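Local coordinates for arginyl-tRNA synthetase, putative (Plasmodium falciparum, PDB 5JLD), which probably catalyses the ATP-dependent attachment of L-arginine to tRNA(Arg), releasing AMP and diphosphate, as a monomeric class I aminoacyl-tRNA synthetase, at residues 21-26 with 72-77; 50-54 with 66-70; 284-289 with 329-333. One frame throughout, in Å; residues are numbered along the deposited sequence.

Contact 1: residues 21-26 with 72-77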
loop_
_atom_site.group_PDB
_atom_site.type_symbol
_atom_site.label_atom_id
_atom_site.label_comp_id
_atom_site.label_asym_id
_atom_site.label_seq_id
_atom_site.Cartn_x
_atom_site.Cartn_y
_atom_site.Cartn_z
ATOM N N SER A 21 21.040 22.065 14.245
ATOM C CA SER A 21 21.942 22.116 15.416
ATOM C C SER A 21 23.302 21.448 15.160
ATOM O O SER A 21 24.339 21.958 15.567
ATOM C CB SER A 21 21.312 21.473 16.636
ATOM O OG SER A 21 22.186 21.619 17.734
ATOM N N ILE A 22 23.283 20.313 14.476
ATOM C CA ILE A 22 24.492 19.585 14.122
ATOM C C ILE A 22 25.389 20.441 13.245
ATOM O O ILE A 22 26.589 20.561 13.507
ATOM C CB ILE A 22 24.160 18.260 13.381
ATOM C CG1 ILE A 22 23.629 17.206 14.365
ATOM C CG2 ILE A 22 25.391 17.727 12.663
ATOM C CD1 ILE A 22 22.962 16.015 13.671
ATOM N N GLN A 23 24.798 21.045 12.215
ATOM C CA GLN A 23 25.544 21.935 11.324
ATOM C C GLN A 23 26.182 23.094 12.076
ATOM O O GLN A 23 27.329 23.457 11.818
ATOM C CB GLN A 23 24.637 22.484 10.225
ATOM C CG GLN A 23 25.301 22.483 8.877
ATOM C CD GLN A 23 25.723 21.084 8.474
ATOM O OE1 GLN A 23 24.956 20.131 8.616
ATOM N NE2 GLN A 23 26.951 20.951 7.993
ATOM N N LYS A 24 25.432 23.673 13.004
ATOM C CA LYS A 24 25.940 24.781 13.811
ATOM C C LYS A 24 27.100 24.322 14.716
ATOM O O LYS A 24 28.109 25.027 14.878
ATOM C CB LYS A 24 24.798 25.367 14.642
ATOM C CG LYS A 24 25.094 26.700 15.319
ATOM C CD LYS A 24 23.859 27.219 16.057
ATOM C CE LYS A 24 24.218 28.300 17.076
ATOM N NZ LYS A 24 23.104 28.545 18.048
ATOM N N CYS A 25 26.949 23.133 15.298
ATOM C CA CYS A 25 27.974 22.550 16.162
ATOM C C CYS A 25 29.251 22.239 15.401
ATOM O O CYS A 25 30.349 22.511 15.873
ATOM C CB CYS A 25 27.470 21.257 16.807
ATOM S SG CYS A 25 26.265 21.491 18.090
ATOM N N PHE A 26 29.090 21.641 14.228
ATOM C CA PHE A 26 30.230 21.212 13.444
ATOM C C PHE A 26 30.089 21.683 11.990
ATOM O O PHE A 26 29.735 20.897 11.118
ATOM C CB PHE A 26 30.365 19.692 13.537
ATOM C CG PHE A 26 30.297 19.164 14.957
ATOM C CD1 PHE A 26 31.370 19.337 15.828
ATOM C CD2 PHE A 26 29.166 18.500 15.418
ATOM C CE1 PHE A 26 31.323 18.857 17.138
ATOM C CE2 PHE A 26 29.106 18.017 16.725
ATOM C CZ PHE A 26 30.187 18.198 17.587
ATOM N N PHE A 72 26.378 19.206 23.652
ATOM C CA PHE A 72 26.643 20.338 22.760
ATOM C C PHE A 72 25.471 20.522 21.746
ATOM O O PHE A 72 24.897 21.637 21.594
ATOM C CB PHE A 72 27.990 20.113 22.060
ATOM C CG PHE A 72 28.507 21.303 21.304
ATOM C CD1 PHE A 72 28.389 22.584 21.820
ATOM C CD2 PHE A 72 29.147 21.128 20.081
ATOM C CE1 PHE A 72 28.886 23.675 21.120
ATOM C CE2 PHE A 72 29.640 22.209 19.375
ATOM C CZ PHE A 72 29.508 23.487 19.889
ATOM N N ILE A 73 25.078 19.417 21.110
ATOM C CA ILE A 73 23.937 19.456 20.182
ATOM C C ILE A 73 22.664 20.020 20.846
ATOM O O ILE A 73 21.989 20.881 20.297
ATOM C CB ILE A 73 23.624 18.060 19.618
ATOM C CG1 ILE A 73 24.770 17.583 18.715
ATOM C CG2 ILE A 73 22.278 18.075 18.875
ATOM C CD1 ILE A 73 24.556 16.215 18.132
ATOM N N ILE A 74 22.346 19.520 22.030
ATOM C CA ILE A 74 21.204 20.006 22.796
ATOM C C ILE A 74 21.322 21.508 23.100
ATOM O O ILE A 74 20.350 22.254 22.945
ATOM C CB ILE A 74 21.058 19.207 24.111
ATOM C CG1 ILE A 74 20.575 17.778 23.796
ATOM C CG2 ILE A 74 20.124 19.923 25.101
ATOM C CD1 ILE A 74 20.341 16.907 25.014
ATOM N N SER A 75 22.516 21.944 23.507
ATOM C CA SER A 75 22.762 23.350 23.819
ATOM C C SER A 75 22.528 24.220 22.585
ATOM O O SER A 75 22.219 25.409 22.714
ATOM C CB SER A 75 24.188 23.574 24.338
ATOM O OG SER A 75 25.122 23.605 23.259
ATOM N N ASN A 76 22.669 23.651 21.393
ATOM C CA ASN A 76 22.364 24.477 20.222
ATOM C C ASN A 76 20.950 24.286 19.643
ATOM O O ASN A 76 20.658 24.712 18.514
ATOM C CB ASN A 76 23.426 24.265 19.147
ATOM C CG ASN A 76 24.640 25.174 19.352
ATOM O OD1 ASN A 76 24.501 26.358 19.673
ATOM N ND2 ASN A 76 25.833 24.614 19.203
ATOM N N ILE A 77 20.065 23.684 20.436
ATOM C CA ILE A 77 18.648 23.588 20.083
ATOM C C ILE A 77 17.799 24.506 20.972
ATOM O O ILE A 77 17.909 24.478 22.197
ATOM C CB ILE A 77 18.136 22.144 20.215
ATOM C CG1 ILE A 77 18.727 21.272 19.106
ATOM C CG2 ILE A 77 16.604 22.101 20.194
ATOM C CD1 ILE A 77 18.459 19.788 19.277
#
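Ser21, Lys24 and Cys25 on the last turns of helix 10-25 bond to Ile73 and Asn76 at the end of helix 66-75. Ser21 OG donates to Ile73 O (2.7 Å), arriving in the carbonyl plane on a lone pair; its hydroxyl stands trans to the backbone N (chi1 -177°), which carries it across to the other helix. Asn76, the first residue past its helix, uses both ends of its amide. Its ND2 gives a nearly straight bond to Cys25 SG (3.3 Å, 172°), with the sulfur in the amide plane, while OD1 accepts from Lys24 NZ (3.1 Å), which sits well above the carbonyl plane at the end of an extended chain. The in-plane bond to sulfur favours this amide orientation, and the lysine bond is consistent with it.

Both aromatic contacts involve the Phe72 ring: Cys25 SG lies over one face, 3.8 Å from the centroid, and its edge is turned to the face of Phe26, an offset edge-to-face pair with planes at 73°.

Ile22 and Ile73 run side by side, and Ile77 CG1 abuts Ser21 CB. Side-chain bonds and a sulfur-aromatic contact thus join two helix C-termini within the N-terminal domain characteristic of arginyl-tRNA synthetases.

Contact 2: residues 50-54 with 66-70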
loop_
_atom_site.group_PDB
_atom_site.type_symbol
_atom_site.label_atom_id
_atom_site.label_comp_id
_atom_site.label_asym_id
_atom_site.label_seq_id
_atom_site.Cartn_x
_atom_site.Cartn_y
_atom_site.Cartn_z
ATOM N N ALA A 50 24.830 11.875 17.582
ATOM C CA ALA A 50 25.983 12.144 18.432
ATOM C C ALA A 50 26.877 10.916 18.534
ATOM O O ALA A 50 28.093 11.032 18.645
ATOM C CB ALA A 50 25.545 12.594 19.832
ATOM N N ILE A 51 26.272 9.734 18.493
ATOM C CA ILE A 51 27.031 8.499 18.669
ATOM C C ILE A 51 27.949 8.295 17.459
ATOM O O ILE A 51 29.150 8.051 17.604
ATOM C CB ILE A 51 26.086 7.307 18.889
ATOM C CG1 ILE A 51 25.323 7.527 20.204
ATOM C CG2 ILE A 51 26.865 5.982 18.926
ATOM C CD1 ILE A 51 24.221 6.527 20.484
ATOM N N ASN A 52 27.401 8.480 16.271
ATOM C CA ASN A 52 28.209 8.378 15.057
ATOM C C ASN A 52 29.256 9.492 14.927
ATOM O O ASN A 52 30.381 9.250 14.473
ATOM C CB ASN A 52 27.296 8.346 13.837
ATOM C CG ASN A 52 26.658 6.977 13.646
ATOM O OD1 ASN A 52 26.881 6.059 14.447
ATOM N ND2 ASN A 52 25.855 6.833 12.595
ATOM N N ILE A 53 28.908 10.702 15.358
ATOM C CA ILE A 53 29.872 11.794 15.319
ATOM C C ILE A 53 31.020 11.498 16.273
ATOM O O ILE A 53 32.173 11.788 15.966
ATOM C CB ILE A 53 29.219 13.143 15.666
ATOM C CG1 ILE A 53 28.196 13.516 14.590
ATOM C CG2 ILE A 53 30.271 14.238 15.755
ATOM C CD1 ILE A 53 27.381 14.749 14.899
ATOM N N TYR A 54 30.706 10.909 17.427
ATOM C CA TYR A 54 31.737 10.564 18.408
ATOM C C TYR A 54 32.618 9.448 17.879
ATOM O O TYR A 54 33.823 9.466 18.070
ATOM C CB TYR A 54 31.124 10.147 19.752
ATOM C CG TYR A 54 32.152 9.765 20.804
ATOM C CD1 TYR A 54 33.009 10.712 21.341
ATOM C CD2 TYR A 54 32.260 8.458 21.261
ATOM C CE1 TYR A 54 33.948 10.370 22.299
ATOM C CE2 TYR A 54 33.194 8.106 22.223
ATOM C CZ TYR A 54 34.037 9.064 22.733
ATOM O OH TYR A 54 34.965 8.723 23.692
ATOM N N ALA A 66 30.529 10.243 24.111
ATOM C CA ALA A 66 29.476 10.644 23.185
ATOM C C ALA A 66 28.459 11.600 23.847
ATOM O O ALA A 66 27.916 12.512 23.192
ATOM C CB ALA A 66 28.768 9.392 22.611
ATOM N N GLN A 67 28.223 11.408 25.143
ATOM C CA GLN A 67 27.228 12.213 25.849
ATOM C C GLN A 67 27.574 13.702 25.807
ATOM O O GLN A 67 26.688 14.538 25.697
ATOM C CB GLN A 67 27.052 11.752 27.309
ATOM C CG GLN A 67 25.856 12.448 27.983
ATOM C CD GLN A 67 25.367 11.773 29.249
ATOM O OE1 GLN A 67 26.115 11.076 29.934
ATOM N NE2 GLN A 67 24.082 11.955 29.547
ATOM N N LYS A 68 28.854 14.039 25.880
ATOM C CA LYS A 68 29.220 15.447 25.785
ATOM C C LYS A 68 28.878 16.054 24.426
ATOM O O LYS A 68 28.410 17.193 24.338
ATOM C CB LYS A 68 30.695 15.639 26.094
ATOM C CG LYS A 68 31.103 15.029 27.420
ATOM C CD LYS A 68 32.151 15.889 28.059
ATOM C CE LYS A 68 33.397 15.940 27.198
ATOM N NZ LYS A 68 34.581 16.272 28.016
ATOM N N ILE A 69 29.070 15.276 23.373
ATOM C CA ILE A 69 28.674 15.716 22.044
ATOM C C ILE A 69 27.164 15.930 22.015
ATOM O O ILE A 69 26.676 16.966 21.536
ATOM C CB ILE A 69 29.118 14.703 20.974
ATOM C CG1 ILE A 69 30.655 14.643 20.943
ATOM C CG2 ILE A 69 28.519 15.032 19.588
ATOM C CD1 ILE A 69 31.226 13.880 19.736
ATOM N N SER A 70 26.414 14.985 22.575
ATOM C CA SER A 70 24.964 15.145 22.532
ATOM C C SER A 70 24.539 16.391 23.315
ATOM O O SER A 70 23.597 17.072 22.928
ATOM C CB SER A 70 24.255 13.898 23.059
ATOM O OG SER A 70 24.308 13.819 24.453
#
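Ala50, Ile53 and Tyr54 meet Ala66, Ile69 and Ser70 in a buried, apolar helix-helix contact inside the N-terminal domain, where helix 49-57 lies against residues 66-70 of helix 66-75. No hydrogen bond spans the two segments. Their axes approach to 8.4 Å and their directions differ by 123°, a steeply inclined crossing whose closeness suits the small residues at both ends: Ala50 faces Ser70 through their CB atoms (3.7 Å), and Tyr54 lies across from Ala66.

Tyr54 takes its partners at two different parts of the ring. One face lies on the backbone of Ala66, with Ala66 N above the ring centre and Ala66 CA 3.7 Å from Tyr54 CG. Ile69 CD1 comes to the edge, in the ring plane, and also touches Tyr54 CB at 3.7 Å. With CG trans to its backbone N (chi1 179°), the ring swings over the backbone of Ala66.

Ile69 splits its two branches between neighbours one turn apart: CG2 rests on Ala50 CB (3.9 Å), whereas CD1 reaches Tyr54 and Ile53 CG2. The Ser70 hydroxyl is turned back to Gln67 O within its own helix, presenting CB to Ala50.

Tyr63 in the preceding loop also packs on Ile69. Ile22 of helix 10-25 and Phe26 just after it lie against Ile53, and further along helix 66-75 Ile73 rests on strand 93-97 of the four-stranded antiparallel sheet.

Contact 3: residues 284-289 with 329-333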
loop_
_atom_site.group_PDB
_atom_site.type_symbol
_atom_site.label_atom_id
_atom_site.label_comp_id
_atom_site.label_asym_id
_atom_site.label_seq_id
_atom_site.Cartn_x
_atom_site.Cartn_y
_atom_site.Cartn_z
ATOM N N THR A 284 8.540 -1.533 -32.612
ATOM C CA THR A 284 8.998 -0.185 -32.312
ATOM C C THR A 284 9.945 -0.242 -31.098
ATOM O O THR A 284 11.091 0.243 -31.156
ATOM C CB THR A 284 7.805 0.767 -32.040
ATOM O OG1 THR A 284 7.168 1.092 -33.280
ATOM C CG2 THR A 284 8.251 2.059 -31.362
ATOM N N VAL A 285 9.517 -0.922 -30.042
ATOM C CA VAL A 285 10.334 -0.899 -28.828
ATOM C C VAL A 285 11.663 -1.560 -29.156
ATOM O O VAL A 285 12.728 -1.021 -28.807
ATOM C CB VAL A 285 9.646 -1.584 -27.616
ATOM C CG1 VAL A 285 10.594 -1.629 -26.407
ATOM C CG2 VAL A 285 8.391 -0.816 -27.226
ATOM N N LEU A 286 11.621 -2.641 -29.944
ATOM C CA LEU A 286 12.861 -3.377 -30.138
ATOM C C LEU A 286 13.744 -2.519 -31.018
ATOM O O LEU A 286 14.966 -2.434 -30.788
ATOM C CB LEU A 286 12.623 -4.753 -30.741
ATOM C CG LEU A 286 12.088 -5.794 -29.754
ATOM C CD1 LEU A 286 12.160 -7.161 -30.368
ATOM C CD2 LEU A 286 12.843 -5.770 -28.414
ATOM N N ASP A 287 13.098 -1.805 -31.955
ATOM C CA ASP A 287 13.839 -0.965 -32.888
ATOM C C ASP A 287 14.596 0.032 -32.054
ATOM O O ASP A 287 15.814 0.193 -32.226
ATOM C CB ASP A 287 12.912 -0.278 -33.897
ATOM C CG ASP A 287 12.497 -1.212 -35.030
ATOM O OD1 ASP A 287 13.204 -2.220 -35.249
ATOM O OD2 ASP A 287 11.462 -0.951 -35.686
ATOM N N LEU A 288 13.901 0.603 -31.066
ATOM C CA LEU A 288 14.533 1.637 -30.248
ATOM C C LEU A 288 15.749 1.038 -29.559
ATOM O O LEU A 288 16.855 1.591 -29.641
ATOM C CB LEU A 288 13.549 2.225 -29.228
ATOM C CG LEU A 288 12.562 3.210 -29.889
ATOM C CD1 LEU A 288 11.516 3.680 -28.890
ATOM C CD2 LEU A 288 13.282 4.410 -30.517
ATOM N N LEU A 289 15.559 -0.137 -28.958
ATOM C CA LEU A 289 16.639 -0.756 -28.213
ATOM C C LEU A 289 17.792 -1.093 -29.144
ATOM O O LEU A 289 18.952 -0.906 -28.781
ATOM C CB LEU A 289 16.145 -1.994 -27.482
ATOM C CG LEU A 289 15.324 -1.573 -26.262
ATOM C CD1 LEU A 289 14.590 -2.754 -25.670
ATOM C CD2 LEU A 289 16.235 -0.903 -25.220
ATOM N N VAL A 329 9.387 -4.910 -20.869
ATOM C CA VAL A 329 10.184 -3.781 -21.324
ATOM C C VAL A 329 9.310 -2.786 -22.098
ATOM O O VAL A 329 9.384 -1.579 -21.856
ATOM C CB VAL A 329 11.377 -4.260 -22.190
ATOM C CG1 VAL A 329 12.150 -3.072 -22.746
ATOM C CG2 VAL A 329 12.300 -5.157 -21.355
ATOM N N ALA A 330 8.464 -3.295 -22.999
ATOM C CA ALA A 330 7.569 -2.430 -23.768
ATOM C C ALA A 330 6.584 -1.726 -22.856
ATOM O O ALA A 330 6.297 -0.546 -23.050
ATOM C CB ALA A 330 6.798 -3.234 -24.866
ATOM N N ALA A 331 6.044 -2.440 -21.873
ATOM C CA ALA A 331 5.081 -1.808 -20.981
ATOM C C ALA A 331 5.749 -0.656 -20.236
ATOM O O ALA A 331 5.149 0.416 -20.092
ATOM C CB ALA A 331 4.482 -2.811 -20.000
ATOM N N LEU A 332 6.988 -0.853 -19.773
ATOM C CA LEU A 332 7.627 0.251 -19.032
ATOM C C LEU A 332 7.943 1.418 -19.989
ATOM O O LEU A 332 7.770 2.587 -19.625
ATOM C CB LEU A 332 8.885 -0.223 -18.304
ATOM C CG LEU A 332 9.471 0.704 -17.231
ATOM C CD1 LEU A 332 8.401 1.421 -16.386
ATOM C CD2 LEU A 332 10.372 -0.122 -16.325
ATOM N N TYR A 333 8.398 1.093 -21.204
ATOM C CA TYR A 333 8.530 2.100 -22.275
ATOM C C TYR A 333 7.264 2.950 -22.437
ATOM O O TYR A 333 7.316 4.189 -22.498
ATOM C CB TYR A 333 8.853 1.431 -23.622
ATOM C CG TYR A 333 8.570 2.340 -24.807
ATOM C CD1 TYR A 333 9.499 3.283 -25.224
ATOM C CD2 TYR A 333 7.355 2.274 -25.482
ATOM C CE1 TYR A 333 9.227 4.132 -26.294
ATOM C CE2 TYR A 333 7.077 3.115 -26.544
ATOM C CZ TYR A 333 8.019 4.033 -26.949
ATOM O OH TYR A 333 7.739 4.858 -28.002
#
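Val285 and Tyr333 pass alongside each other in opposite directions, and the other side chains are arranged about them. Val285 CG2 approaches the ring obliquely at CD2 of Tyr333 (3.7 Å) and is equally close to Ala330 CB (3.7 Å), so one methyl group touches both the ring and the alanine one turn earlier on the facing helix. The second branch, Val285 CG1, stands trans to the backbone N (chi1 175°) and turns toward Ala330 CA and Val329 CG1.

Leu288 crosses Tyr333 at about a right angle, bringing CD1 to 3.5 Å from Tyr333 CE1, again obliquely to the ring. The Tyr333 ring therefore receives methyl groups from two residues nearly a turn apart on helix 282-292. On the other flank Leu289 and Val329 point at each other tip to tip, Leu289 CD1 meeting Val329 CG1 at 3.8 Å.

Every one of these contacts is apolar, without a hydrogen bond between the segments. The helix directions are almost perpendicular (88°), and the 10.2 Å axis separation is taken up by branched and aromatic side chains.

Trp368 makes an edge-to-face pair with Tyr333 and also touches Val285, while Leu315 of strand 313-316 lies against Leu289 and Val329. Helix 326-337 in turn packs through Leu332 on strand 343-349 of the parallel sheet, so the contact joins helix 282-292 to the Rossmann-type fold of the class I synthetase catalytic domain.

How the contacts relate
Contacts 1 and 2 are two parts of one continuous core in the N-terminal domain. They share helix 66-75, contact 2 is nested within the loop that contact 1 closes, and their centres lie 11 Å apart. Phe26 and Ile73 connect them directly: Phe26 CE2 reaches Ile53 CG2 at 4.1 Å, and Ile73 CD1 touches Ala50 CB at the same distance of 4.1 Å. Contact 3 follows later in the chain, in the catalytic domain. Its centre is about 52 Å from the centre of either N-terminal contact, with nearest atoms about 35 Å from contact 1 and about 34 Å from contact 2, so no atom of contact 3 touches either of them.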